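PDB 2EW2: 2-dehydropantoate 2-reductase, putative, which probably catalyses the NADPH-dependent reduction of 2-dehydropantoate (ketopantoate) to (R)-pantoate, a step in the biosynthesis of pantothenate. Local coordinates for residues 122-134 / 146-160. Residues are numbered along the deposited sequence; the frame is centred on the assembly and turned at random. Where two conformers were deposited one is given.
Sequences PKENILVGITMWT and LGDGEIELENIDPSG
The carbonyl oxygen of Ile-126 is met by Ile-156 N at 3.0 Å, in the carbonyl plane, and by a water 2.8 Å from Ile-126 O that also lies near Glu-124 O and accepts from Asp-157 N; the water cannot serve every acceptor around it. The Ile-156 side chain brings CD1 to 3.7 Å from Ile-126 CG2 and lays CG1 across Val-128 CG1. From there the backbones of 126-131 and 151-155 run antiparallel. Val-128 and Glu-154 bond reciprocally, as do Ile-130 and Glu-152, and the ladder ends where Met-132 N meets Glu-150 O at 2.8 Å, nearly straight (172°). Gly-129 faces Leu-153 in a non-hydrogen-bonded pair, CA to CA 4.0 Å. In the Rossmann-type sheet, 126-131 continues the parallel order after 103-106, while 151-155 is the reversed strand next to it. Helix 161-173 covers the face bearing Leu-127 and Leu-153, and helix 184-195 the one bearing Val-128. Past the strands, Trp-133 CG stands beside its backbone N (chi1 -71°) and the indole lies flat on the 148-150 backbone, with Gly-149 CA 3.7 Å from the centroid of its five-membered ring, a CH-pi contact 15° off the normal. Its NE1 bonds to Leu-176 O, which helps fix the ring's rotation. At the ring edge, Ile-151 CG1 comes within 3.9 Å of Trp-133 CD1.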
loop_
_atom_site.group_PDB
_atom_site.type_symbol
_atom_site.label_atom_id
_atom_site.label_comp_id
_atom_site.label_asym_id
_atom_site.label_seq_id
_atom_site.Cartn_x
_atom_site.Cartn_y
_atom_site.Cartn_z
ATOM N N PRO B 122 22.748 7.125 27.182
ATOM C CA PRO B 122 22.574 8.510 26.759
ATOM C C PRO B 122 22.735 8.640 25.240
ATOM O O PRO B 122 23.655 8.052 24.674
ATOM C CB PRO B 122 23.728 9.238 27.466
ATOM C CG PRO B 122 24.056 8.383 28.648
ATOM C CD PRO B 122 23.804 6.985 28.213
ATOM N N LYS B 123 21.859 9.409 24.590
ATOM C CA LYS B 123 21.872 9.537 23.116
ATOM C C LYS B 123 23.213 10.029 22.567
ATOM O O LYS B 123 23.599 9.675 21.450
ATOM C CB LYS B 123 20.716 10.434 22.628
ATOM C CG LYS B 123 20.494 10.447 21.100
ATOM C CD LYS B 123 19.378 11.436 20.672
ATOM C CE LYS B 123 18.900 11.165 19.231
ATOM N NZ LYS B 123 17.630 11.870 18.886
ATOM N N GLU B 124 23.935 10.814 23.369
ATOM C CA GLU B 124 25.238 11.367 22.962
ATOM C C GLU B 124 26.335 10.303 22.857
ATOM O O GLU B 124 27.391 10.536 22.237
ATOM C CB GLU B 124 25.687 12.439 23.976
ATOM C CG GLU B 124 24.791 13.676 24.057
ATOM C CD GLU B 124 23.615 13.514 25.002
ATOM O OE1 GLU B 124 23.543 12.500 25.746
ATOM O OE2 GLU B 124 22.758 14.421 24.998
ATOM N N ASN B 125 26.076 9.152 23.478
ATOM C CA ASN B 125 27.063 8.084 23.645
ATOM C C ASN B 125 26.807 6.906 22.718
ATOM O O ASN B 125 27.300 5.812 22.950
ATOM C CB ASN B 125 27.050 7.545 25.097
ATOM C CG ASN B 125 27.431 8.585 26.142
ATOM O OD1 ASN B 125 27.662 9.754 25.831
ATOM N ND2 ASN B 125 27.464 8.153 27.410
ATOM N N ILE B 126 26.025 7.115 21.671
ATOM C CA ILE B 126 25.736 6.028 20.754
ATOM C C ILE B 126 26.607 6.099 19.502
ATOM O O ILE B 126 26.648 7.132 18.809
ATOM C CB ILE B 126 24.228 5.986 20.382
ATOM C CG1 ILE B 126 23.381 5.822 21.658
ATOM C CG2 ILE B 126 23.948 4.825 19.388
ATOM C CD1 ILE B 126 21.907 6.046 21.408
ATOM N N LEU B 127 27.286 4.990 19.226
ATOM C CA LEU B 127 28.103 4.827 18.013
ATOM C C LEU B 127 27.460 3.776 17.127
ATOM O O LEU B 127 26.808 2.844 17.624
ATOM C CB LEU B 127 29.521 4.345 18.369
ATOM C CG LEU B 127 30.238 4.946 19.590
ATOM C CD1 LEU B 127 31.597 4.274 19.858
ATOM C CD2 LEU B 127 30.396 6.428 19.425
ATOM N N VAL B 128 27.662 3.890 15.823
ATOM C CA VAL B 128 27.141 2.866 14.915
ATOM C C VAL B 128 28.303 2.308 14.110
ATOM O O VAL B 128 29.227 3.034 13.771
ATOM C CB VAL B 128 25.992 3.439 14.027
ATOM C CG1 VAL B 128 26.449 4.658 13.224
ATOM C CG2 VAL B 128 25.398 2.380 13.140
ATOM N N GLY B 129 28.281 1.017 13.824
ATOM C CA GLY B 129 29.331 0.494 12.970
ATOM C C GLY B 129 28.905 -0.641 12.076
ATOM O O GLY B 129 27.792 -1.157 12.188
ATOM N N ILE B 130 29.812 -1.022 11.192
ATOM C CA ILE B 130 29.589 -2.121 10.278
ATOM C C ILE B 130 30.789 -3.033 10.457
ATOM O O ILE B 130 31.938 -2.571 10.422
ATOM C CB ILE B 130 29.475 -1.625 8.810
ATOM C CG1 ILE B 130 28.292 -0.671 8.655
ATOM C CG2 ILE B 130 29.325 -2.802 7.829
ATOM C CD1 ILE B 130 28.354 0.153 7.385
ATOM N N THR B 131 30.527 -4.312 10.686
ATOM C CA THR B 131 31.606 -5.286 10.774
ATOM C C THR B 131 31.683 -6.125 9.498
ATOM O O THR B 131 30.676 -6.665 9.038
ATOM C CB THR B 131 31.512 -6.171 12.041
ATOM O OG1 THR B 131 32.561 -7.132 12.012
ATOM C CG2 THR B 131 30.174 -6.905 12.153
HETATM N N MSE B 132 32.878 -6.208 8.931
HETATM C CA MSE B 132 33.114 -6.992 7.721
HETATM C C MSE B 132 33.774 -8.341 8.043
HETATM O O MSE B 132 34.055 -9.135 7.136
HETATM C CB MSE B 132 33.968 -6.204 6.716
HETATM C CG MSE B 132 33.280 -4.983 6.068
HETATM SE SE MSE B 132 33.128 -3.421 7.252
HETATM C CE MSE B 132 32.707 -2.046 5.893
ATOM N N TRP B 133 34.019 -8.599 9.328
ATOM C CA TRP B 133 34.610 -9.883 9.770
ATOM C C TRP B 133 33.597 -11.012 9.574
ATOM O O TRP B 133 32.398 -10.759 9.429
ATOM C CB TRP B 133 35.031 -9.843 11.246
ATOM C CG TRP B 133 36.231 -8.988 11.526
ATOM C CD1 TRP B 133 36.232 -7.664 11.847
ATOM C CD2 TRP B 133 37.608 -9.392 11.488
ATOM N NE1 TRP B 133 37.526 -7.211 12.010
ATOM C CE2 TRP B 133 38.390 -8.253 11.804
ATOM C CE3 TRP B 133 38.257 -10.605 11.227
ATOM C CZ2 TRP B 133 39.787 -8.291 11.870
ATOM C CZ3 TRP B 133 39.645 -10.642 11.287
ATOM C CH2 TRP B 133 40.399 -9.488 11.614
ATOM N N THR B 134 34.078 -12.254 9.568
ATOM C CA THR B 134 33.191 -13.418 9.547
ATOM C C THR B 134 33.425 -14.216 10.832
ATOM O O THR B 134 34.470 -14.098 11.461
ATOM C CB THR B 134 33.404 -14.302 8.282
ATOM O OG1 THR B 134 34.718 -14.875 8.303
ATOM C CG2 THR B 134 33.236 -13.475 6.997
ATOM N N LEU B 146 37.927 -17.586 10.795
ATOM C CA LEU B 146 38.831 -17.639 9.651
ATOM C C LEU B 146 38.798 -16.298 8.959
ATOM O O LEU B 146 37.859 -15.519 9.154
ATOM C CB LEU B 146 38.361 -18.702 8.648
ATOM C CG LEU B 146 38.333 -20.145 9.133
ATOM C CD1 LEU B 146 37.759 -21.057 8.041
ATOM C CD2 LEU B 146 39.756 -20.575 9.529
ATOM N N GLY B 147 39.806 -16.039 8.135
ATOM C CA GLY B 147 39.782 -14.894 7.252
ATOM C C GLY B 147 40.116 -13.565 7.897
ATOM O O GLY B 147 40.514 -13.503 9.060
ATOM N N ASP B 148 39.928 -12.506 7.121
ATOM C CA ASP B 148 40.238 -11.148 7.524
ATOM C C ASP B 148 38.938 -10.367 7.723
ATOM O O ASP B 148 37.840 -10.919 7.623
ATOM C CB ASP B 148 41.127 -10.463 6.464
ATOM C CG ASP B 148 40.479 -10.407 5.074
ATOM O OD1 ASP B 148 39.232 -10.340 4.965
ATOM O OD2 ASP B 148 41.225 -10.407 4.067
ATOM N N GLY B 149 39.068 -9.080 8.005
ATOM C CA GLY B 149 37.905 -8.201 8.070
ATOM C C GLY B 149 38.303 -6.832 8.570
ATOM O O GLY B 149 39.498 -6.518 8.676
ATOM N N GLU B 150 37.286 -6.028 8.867
ATOM C CA GLU B 150 37.459 -4.676 9.360
ATOM C C GLU B 150 36.165 -4.259 10.031
ATOM O O GLU B 150 35.136 -4.922 9.873
ATOM C CB GLU B 150 37.822 -3.700 8.224
ATOM C CG GLU B 150 36.793 -3.605 7.101
ATOM C CD GLU B 150 37.087 -2.469 6.116
ATOM O OE1 GLU B 150 37.578 -1.393 6.541
ATOM O OE2 GLU B 150 36.816 -2.646 4.913
ATOM N N ILE B 151 36.231 -3.173 10.800
ATOM C CA ILE B 151 35.037 -2.564 11.364
ATOM C C ILE B 151 35.135 -1.085 11.070
ATOM O O ILE B 151 36.158 -0.468 11.362
ATOM C CB ILE B 151 34.930 -2.805 12.902
ATOM C CG1 ILE B 151 34.917 -4.303 13.221
ATOM C CG2 ILE B 151 33.652 -2.134 13.508
ATOM C CD1 ILE B 151 34.792 -4.619 14.692
ATOM N N GLU B 152 34.090 -0.525 10.466
ATOM C CA GLU B 152 33.975 0.911 10.295
ATOM C C GLU B 152 32.970 1.402 11.345
ATOM O O GLU B 152 31.972 0.724 11.594
ATOM C CB GLU B 152 33.494 1.252 8.876
ATOM C CG GLU B 152 34.443 0.785 7.753
ATOM C CD GLU B 152 33.987 1.233 6.362
ATOM O OE1 GLU B 152 32.756 1.273 6.105
ATOM O OE2 GLU B 152 34.864 1.575 5.530
ATOM N N LEU B 153 33.254 2.532 11.995
ATOM C CA LEU B 153 32.337 3.057 13.009
ATOM C C LEU B 153 32.248 4.573 12.963
ATOM O O LEU B 153 33.114 5.250 12.391
ATOM C CB LEU B 153 32.684 2.550 14.420
ATOM C CG LEU B 153 34.018 2.977 15.047
ATOM C CD1 LEU B 153 33.895 4.321 15.803
ATOM C CD2 LEU B 153 34.497 1.892 15.983
ATOM N N GLU B 154 31.179 5.097 13.553
ATOM C CA GLU B 154 30.896 6.523 13.524
ATOM C C GLU B 154 30.054 6.847 14.752
ATOM O O GLU B 154 29.153 6.100 15.077
ATOM C CB GLU B 154 30.109 6.878 12.241
ATOM C CG GLU B 154 29.895 8.362 12.083
ATOM C CD GLU B 154 29.164 8.789 10.816
ATOM O OE1 GLU B 154 28.661 7.949 10.025
ATOM O OE2 GLU B 154 29.099 10.025 10.618
ATOM N N ASN B 155 30.376 7.938 15.445
ATOM C CA ASN B 155 29.495 8.503 16.483
ATOM C C ASN B 155 28.282 9.131 15.822
ATOM O O ASN B 155 28.408 9.786 14.786
ATOM C CB ASN B 155 30.209 9.587 17.305
ATOM C CG ASN B 155 30.878 10.634 16.432
ATOM O OD1 ASN B 155 30.571 11.828 16.510
ATOM N ND2 ASN B 155 31.794 10.188 15.584
ATOM N N ILE B 156 27.118 8.938 16.425
ATOM C CA ILE B 156 25.901 9.536 15.906
ATOM C C ILE B 156 25.789 11.000 16.303
ATOM O O ILE B 156 25.316 11.817 15.515
ATOM C CB ILE B 156 24.651 8.753 16.375
ATOM C CG1 ILE B 156 24.701 7.336 15.783
ATOM C CG2 ILE B 156 23.354 9.527 16.003
ATOM C CD1 ILE B 156 23.500 6.466 16.134
ATOM N N ASP B 157 26.224 11.315 17.523
ATOM C CA ASP B 157 26.151 12.664 18.094
ATOM C C ASP B 157 27.546 13.307 18.039
ATOM O O ASP B 157 28.529 12.639 18.329
ATOM C CB ASP B 157 25.683 12.555 19.552
ATOM C CG ASP B 157 25.416 13.901 20.185
ATOM O OD1 ASP B 157 26.394 14.572 20.591
ATOM O OD2 ASP B 157 24.226 14.282 20.296
ATOM N N PRO B 158 27.636 14.601 17.682
ATOM C CA PRO B 158 28.979 15.199 17.528
ATOM C C PRO B 158 29.855 15.154 18.782
ATOM O O PRO B 158 31.084 15.141 18.659
ATOM C CB PRO B 158 28.678 16.644 17.096
ATOM C CG PRO B 158 27.284 16.895 17.550
ATOM C CD PRO B 158 26.576 15.584 17.376
ATOM N N SER B 159 29.235 15.095 19.961
ATOM C CA SER B 159 29.958 14.951 21.243
ATOM C C SER B 159 30.622 13.605 21.445
ATOM O O SER B 159 31.506 13.470 22.312
ATOM C CB SER B 159 29.005 15.156 22.428
ATOM O OG SER B 159 28.709 16.539 22.553
ATOM N N GLY B 160 30.171 12.597 20.692
ATOM C CA GLY B 160 30.751 11.251 20.811
ATOM C C GLY B 160 32.043 11.019 20.039
ATOM O O GLY B 160 32.573 9.912 20.041
HETATM O O HOH W 1 27.571 9.607 19.584
HETATM O O HOH W 2 35.129 -16.972 10.238
HETATM O O HOH W 3 36.755 -13.046 8.937
#